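Local coordinates for protein MxaA (Stigmatella aurantiaca, PDB 4W4T) that probably releases the finished myxalamid chain, this piece being the terminal NADPH-binding reductase domain of a polyketide and non-ribosomal peptide assembly line, at residues V153-V167 and G217-V229. Numbering follows the deposited sequence.
Sequences VNFLYPYESMRAANV and GYAQSKWVAEKLV
Val167 and Val224 meet at the apolar centre of two helices of the Rossmann-like, short-chain dehydrogenase fold, CG1 to CG1 at 3.6 Å. The axes of helix segments 159-167 and 217-229 pass 8.2 Å apart at a crossing angle of -36°. Tyr159 lies across Val224 at about a right angle, its CE1 3.8 Å from Val224 CG2, while its hydroxyl is hydrogen-bonded to Asp35. Gly217 CA lies 3.4 Å from Tyr159 N; a CB here would overlap Tyr157 O, Pro158 C and Tyr159 N.

Tyr218 and Lys222 belong to the NADPH site, empty here, and match the Tyr-x-x-x-Lys pair of the family. The Tyr218 side chain leaves its helix with CG opposite the backbone N, which swings the ring over to Val153 and Phe155. Val153 CG1 covers one face, Lys222 CG the opposite one; Phe155 presents its edge in an offset edge-to-face pair, planes at 88°, and the selenium of Met162 lies at the ring edge, 5.4 Å from the centroid. Replacing Tyr218 by an alanine takes the ring away, and is likely to leave Val153 CG1 and the Phe155 edge without the surface they pack on.

At the polar edge, water 1 donates to Asn154 O and Tyr157 O and accepts from Tyr218 N, bridging loop and helix. Ser221 and Asn166 form a buried polar pair within the interface, Ser221 being a knob among Tyr159, Met162, Asn166 and Val167. Ser221 OG donates to Tyr218 O and accepts an N-H from Asn166 ND2 at 2.9 Å, in the amide plane and nearly straight (170°), while Asn166 OD1 accepts from Leu152 N.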
loop_
_atom_site.group_PDB
_atom_site.type_symbol
_atom_site.label_atom_id
_atom_site.label_comp_id
_atom_site.label_asym_id
_atom_site.label_seq_id
_atom_site.Cartn_x
_atom_site.Cartn_y
_atom_site.Cartn_z
ATOM N N VAL A 153 -5.245 11.002 9.134
ATOM C CA VAL A 153 -3.840 10.628 9.268
ATOM C C VAL A 153 -3.567 9.398 8.409
ATOM O O VAL A 153 -4.020 8.296 8.719
ATOM C CB VAL A 153 -3.460 10.334 10.734
ATOM C CG1 VAL A 153 -1.956 10.056 10.859
ATOM C CG2 VAL A 153 -3.880 11.484 11.632
ATOM N N ASN A 154 -2.881 9.617 7.296
ATOM C CA ASN A 154 -2.456 8.542 6.421
ATOM C C ASN A 154 -1.024 8.818 5.967
ATOM O O ASN A 154 -0.747 9.840 5.336
ATOM C CB ASN A 154 -3.405 8.411 5.225
ATOM C CG ASN A 154 -3.082 7.217 4.365
ATOM O OD1 ASN A 154 -1.963 7.086 3.865
ATOM N ND2 ASN A 154 -4.045 6.326 4.206
ATOM N N PHE A 155 -0.105 7.917 6.292
ATOM C CA PHE A 155 1.304 8.184 6.041
ATOM C C PHE A 155 1.758 7.765 4.641
ATOM O O PHE A 155 2.918 7.966 4.272
ATOM C CB PHE A 155 2.168 7.494 7.099
ATOM C CG PHE A 155 1.887 7.958 8.495
ATOM C CD1 PHE A 155 1.980 9.301 8.821
ATOM C CD2 PHE A 155 1.537 7.055 9.487
ATOM C CE1 PHE A 155 1.725 9.741 10.120
ATOM C CE2 PHE A 155 1.283 7.486 10.786
ATOM C CZ PHE A 155 1.375 8.836 11.099
ATOM N N LEU A 156 0.840 7.203 3.865
ATOM C CA LEU A 156 1.147 6.806 2.497
ATOM C C LEU A 156 0.571 7.762 1.439
ATOM O O LEU A 156 1.159 7.930 0.365
ATOM C CB LEU A 156 0.630 5.395 2.241
ATOM C CG LEU A 156 1.176 4.283 3.136
ATOM C CD1 LEU A 156 0.539 2.960 2.735
ATOM C CD2 LEU A 156 2.678 4.223 3.020
ATOM N N TYR A 157 -0.574 8.369 1.735
ATOM C CA TYR A 157 -1.294 9.197 0.747
ATOM C C TYR A 157 -0.618 10.547 0.470
ATOM O O TYR A 157 0.101 11.071 1.315
ATOM C CB TYR A 157 -2.737 9.468 1.211
ATOM C CG TYR A 157 -3.705 8.312 1.121
ATOM C CD1 TYR A 157 -3.335 7.101 0.552
ATOM C CD2 TYR A 157 -5.009 8.444 1.599
ATOM C CE1 TYR A 157 -4.232 6.038 0.467
ATOM C CE2 TYR A 157 -5.915 7.391 1.514
ATOM C CZ TYR A 157 -5.517 6.196 0.947
ATOM O OH TYR A 157 -6.409 5.152 0.868
ATOM N N PRO A 158 -0.877 11.137 -0.708
ATOM C CA PRO A 158 -0.334 12.460 -1.031
ATOM C C PRO A 158 -1.132 13.603 -0.396
ATOM O O PRO A 158 -2.210 13.371 0.145
ATOM C CB PRO A 158 -0.465 12.521 -2.558
ATOM C CG PRO A 158 -1.656 11.702 -2.840
ATOM C CD PRO A 158 -1.564 10.541 -1.871
ATOM N N TYR A 159 -0.587 14.811 -0.476
ATOM C CA TYR A 159 -1.231 16.013 0.056
ATOM C C TYR A 159 -2.697 16.098 -0.351
ATOM O O TYR A 159 -3.568 16.320 0.494
ATOM C CB TYR A 159 -0.466 17.250 -0.416
ATOM C CG TYR A 159 -1.099 18.581 -0.061
ATOM C CD1 TYR A 159 -0.944 19.131 1.207
ATOM C CD2 TYR A 159 -1.817 19.299 -1.003
ATOM C CE1 TYR A 159 -1.501 20.352 1.525
ATOM C CE2 TYR A 159 -2.375 20.531 -0.702
ATOM C CZ TYR A 159 -2.215 21.050 0.565
ATOM O OH TYR A 159 -2.773 22.271 0.878
ATOM N N GLU A 160 -2.984 15.865 -1.632
ATOM C CA GLU A 160 -4.344 16.078 -2.127
ATOM C C GLU A 160 -5.361 15.162 -1.439
ATOM O O GLU A 160 -6.531 15.496 -1.373
ATOM C CB GLU A 160 -4.400 15.909 -3.658
ATOM C CG GLU A 160 -3.547 14.771 -4.229
ATOM C CD GLU A 160 -2.155 15.216 -4.719
ATOM O OE1 GLU A 160 -1.368 15.780 -3.914
ATOM O OE2 GLU A 160 -1.843 14.981 -5.920
ATOM N N SER A 161 -4.916 14.039 -0.878
ATOM C CA SER A 161 -5.841 13.112 -0.236
ATOM C C SER A 161 -6.275 13.605 1.154
ATOM O O SER A 161 -7.274 13.141 1.702
ATOM C CB SER A 161 -5.218 11.721 -0.101
ATOM O OG SER A 161 -4.822 11.198 -1.363
HETATM N N MSE A 162 -5.515 14.525 1.727
HETATM C CA MSE A 162 -5.790 14.967 3.094
HETATM C C MSE A 162 -6.143 16.447 3.136
HETATM O O MSE A 162 -6.406 17.020 4.208
HETATM C CB MSE A 162 -4.588 14.664 4.003
HETATM C CG MSE A 162 -4.602 13.241 4.515
HETATM SE SE MSE A 162 -2.901 12.650 5.223
HETATM C CE MSE A 162 -1.963 12.477 3.506
ATOM N N ARG A 163 -6.167 17.063 1.956
ATOM C CA ARG A 163 -6.514 18.471 1.837
ATOM C C ARG A 163 -7.899 18.779 2.421
ATOM O O ARG A 163 -8.060 19.727 3.200
ATOM C CB ARG A 163 -6.439 18.890 0.369
ATOM C CG ARG A 163 -6.561 20.379 0.142
ATOM C CD ARG A 163 -6.365 20.724 -1.339
ATOM N NE ARG A 163 -6.523 22.157 -1.562
ATOM C CZ ARG A 163 -7.680 22.766 -1.798
ATOM N NH1 ARG A 163 -8.808 22.071 -1.870
ATOM N NH2 ARG A 163 -7.707 24.080 -1.974
ATOM N N ALA A 164 -8.895 17.968 2.074
ATOM C CA ALA A 164 -10.264 18.228 2.532
ATOM C C ALA A 164 -10.364 18.172 4.060
ATOM O O ALA A 164 -10.887 19.101 4.674
ATOM C CB ALA A 164 -11.244 17.237 1.905
ATOM N N ALA A 165 -9.852 17.098 4.662
ATOM C CA ALA A 165 -10.010 16.906 6.101
ATOM C C ALA A 165 -9.088 17.809 6.916
ATOM O O ALA A 165 -9.504 18.361 7.939
ATOM C CB ALA A 165 -9.781 15.459 6.478
ATOM N N ASN A 166 -7.840 17.956 6.479
ATOM C CA ASN A 166 -6.855 18.655 7.299
ATOM C C ASN A 166 -6.751 20.132 6.992
ATOM O O ASN A 166 -6.662 20.952 7.905
ATOM C CB ASN A 166 -5.483 17.966 7.151
ATOM C CG ASN A 166 -5.513 16.542 7.654
ATOM O OD1 ASN A 166 -6.531 16.085 8.187
ATOM N ND2 ASN A 166 -4.417 15.819 7.474
ATOM N N VAL A 167 -6.803 20.488 5.711
ATOM C CA VAL A 167 -6.657 21.883 5.349
ATOM C C VAL A 167 -8.029 22.553 5.349
ATOM O O VAL A 167 -8.248 23.498 6.101
ATOM C CB VAL A 167 -5.972 22.068 3.975
ATOM C CG1 VAL A 167 -5.920 23.555 3.625
ATOM C CG2 VAL A 167 -4.557 21.451 3.988
ATOM N N GLY A 217 2.499 13.496 2.398
ATOM C CA GLY A 217 1.249 14.230 2.384
ATOM C C GLY A 217 0.735 14.626 3.755
ATOM O O GLY A 217 0.124 15.684 3.912
ATOM N N TYR A 218 0.953 13.782 4.759
ATOM C CA TYR A 218 0.419 14.093 6.081
ATOM C C TYR A 218 1.091 15.344 6.640
ATOM O O TYR A 218 0.410 16.299 7.038
ATOM C CB TYR A 218 0.599 12.913 7.045
ATOM C CG TYR A 218 0.204 13.253 8.471
ATOM C CD1 TYR A 218 -1.124 13.503 8.795
ATOM C CD2 TYR A 218 1.153 13.330 9.478
ATOM C CE1 TYR A 218 -1.490 13.828 10.087
ATOM C CE2 TYR A 218 0.799 13.650 10.784
ATOM C CZ TYR A 218 -0.525 13.894 11.077
ATOM O OH TYR A 218 -0.904 14.207 12.351
ATOM N N ALA A 219 2.425 15.340 6.653
ATOM C CA ALA A 219 3.191 16.482 7.163
ATOM C C ALA A 219 2.852 17.746 6.384
ATOM O O ALA A 219 2.672 18.825 6.953
ATOM C CB ALA A 219 4.680 16.199 7.097
ATOM N N GLN A 220 2.770 17.610 5.068
ATOM C CA GLN A 220 2.447 18.749 4.227
ATOM C C GLN A 220 1.080 19.337 4.568
ATOM O O GLN A 220 0.936 20.551 4.690
ATOM C CB GLN A 220 2.499 18.335 2.760
ATOM C CG GLN A 220 3.918 18.085 2.309
ATOM C CD GLN A 220 3.983 17.419 0.964
ATOM O OE1 GLN A 220 3.043 16.731 0.546
ATOM N NE2 GLN A 220 5.091 17.626 0.269
ATOM N N SER A 221 0.083 18.480 4.757
ATOM C CA SER A 221 -1.272 18.987 5.021
ATOM C C SER A 221 -1.372 19.632 6.413
ATOM O O SER A 221 -2.093 20.612 6.606
ATOM C CB SER A 221 -2.310 17.870 4.879
ATOM O OG SER A 221 -2.206 16.897 5.904
ATOM N N LYS A 222 -0.620 19.106 7.373
ATOM C CA LYS A 222 -0.663 19.649 8.730
ATOM C C LYS A 222 0.121 20.965 8.800
ATOM O O LYS A 222 -0.224 21.860 9.561
ATOM C CB LYS A 222 -0.122 18.629 9.742
ATOM C CG LYS A 222 -1.009 17.387 9.911
ATOM C CD LYS A 222 -2.398 17.702 10.499
ATOM C CE LYS A 222 -2.328 17.998 12.009
ATOM N NZ LYS A 222 -3.691 18.039 12.643
ATOM N N TRP A 223 1.166 21.085 7.989
ATOM C CA TRP A 223 1.890 22.347 7.891
ATOM C C TRP A 223 0.936 23.450 7.406
ATOM O O TRP A 223 0.856 24.534 7.986
ATOM C CB TRP A 223 3.073 22.202 6.938
ATOM C CG TRP A 223 3.895 23.432 6.743
ATOM C CD1 TRP A 223 5.031 23.780 7.421
ATOM C CD2 TRP A 223 3.671 24.468 5.776
ATOM N NE1 TRP A 223 5.521 24.979 6.942
ATOM C CE2 TRP A 223 4.706 25.416 5.930
ATOM C CE3 TRP A 223 2.695 24.685 4.796
ATOM C CZ2 TRP A 223 4.788 26.568 5.143
ATOM C CZ3 TRP A 223 2.781 25.824 4.007
ATOM C CH2 TRP A 223 3.818 26.755 4.192
ATOM N N VAL A 224 0.218 23.169 6.330
ATOM C CA VAL A 224 -0.731 24.139 5.802
ATOM C C VAL A 224 -1.804 24.489 6.851
ATOM O O VAL A 224 -2.128 25.670 7.064
ATOM C CB VAL A 224 -1.387 23.603 4.512
ATOM C CG1 VAL A 224 -2.447 24.555 4.006
ATOM C CG2 VAL A 224 -0.322 23.390 3.448
ATOM N N ALA A 225 -2.367 23.468 7.497
ATOM C CA ALA A 225 -3.377 23.704 8.530
ATOM C C ALA A 225 -2.847 24.630 9.629
ATOM O O ALA A 225 -3.532 25.578 10.041
ATOM C CB ALA A 225 -3.848 22.385 9.131
ATOM N N GLU A 226 -1.623 24.381 10.089
ATOM C CA GLU A 226 -1.100 25.209 11.174
ATOM C C GLU A 226 -0.853 26.636 10.697
ATOM O O GLU A 226 -1.050 27.575 11.462
ATOM C CB GLU A 226 0.185 24.608 11.763
ATOM C CG GLU A 226 0.368 24.958 13.246
ATOM C CD GLU A 226 1.751 24.604 13.741
ATOM O OE1 GLU A 226 1.936 23.471 14.219
ATOM O OE2 GLU A 226 2.647 25.462 13.635
ATOM N N LYS A 227 -0.449 26.808 9.441
ATOM C CA LYS A 227 -0.336 28.159 8.864
ATOM C C LYS A 227 -1.672 28.904 8.918
ATOM O O LYS A 227 -1.719 30.087 9.275
ATOM C CB LYS A 227 0.164 28.101 7.421
ATOM C CG LYS A 227 1.594 27.592 7.283
ATOM C CD LYS A 227 2.597 28.632 7.733
ATOM C CE LYS A 227 2.898 29.617 6.622
ATOM N NZ LYS A 227 3.938 30.590 7.075
ATOM N N LEU A 228 -2.754 28.210 8.583
ATOM C CA LEU A 228 -4.085 28.821 8.612
ATOM C C LEU A 228 -4.432 29.266 10.020
ATOM O O LEU A 228 -4.946 30.367 10.224
ATOM C CB LEU A 228 -5.147 27.857 8.097
ATOM C CG LEU A 228 -5.110 27.563 6.597
ATOM C CD1 LEU A 228 -6.207 26.575 6.237
ATOM C CD2 LEU A 228 -5.268 28.846 5.791
ATOM N N VAL A 229 -4.124 28.404 10.988
ATOM C CA VAL A 229 -4.439 28.681 12.381
ATOM C C VAL A 229 -3.598 29.857 12.886
ATOM O O VAL A 229 -4.097 30.738 13.601
ATOM C CB VAL A 229 -4.218 27.429 13.257
ATOM C CG1 VAL A 229 -4.341 27.775 14.731
ATOM C CG2 VAL A 229 -5.231 26.358 12.898
HETATM O O HOH W 1 1.230 10.852 3.797
HETATM O O HOH W 2 2.916 11.147 0.504
HETATM O O HOH W 3 2.129 15.026 -1.378
#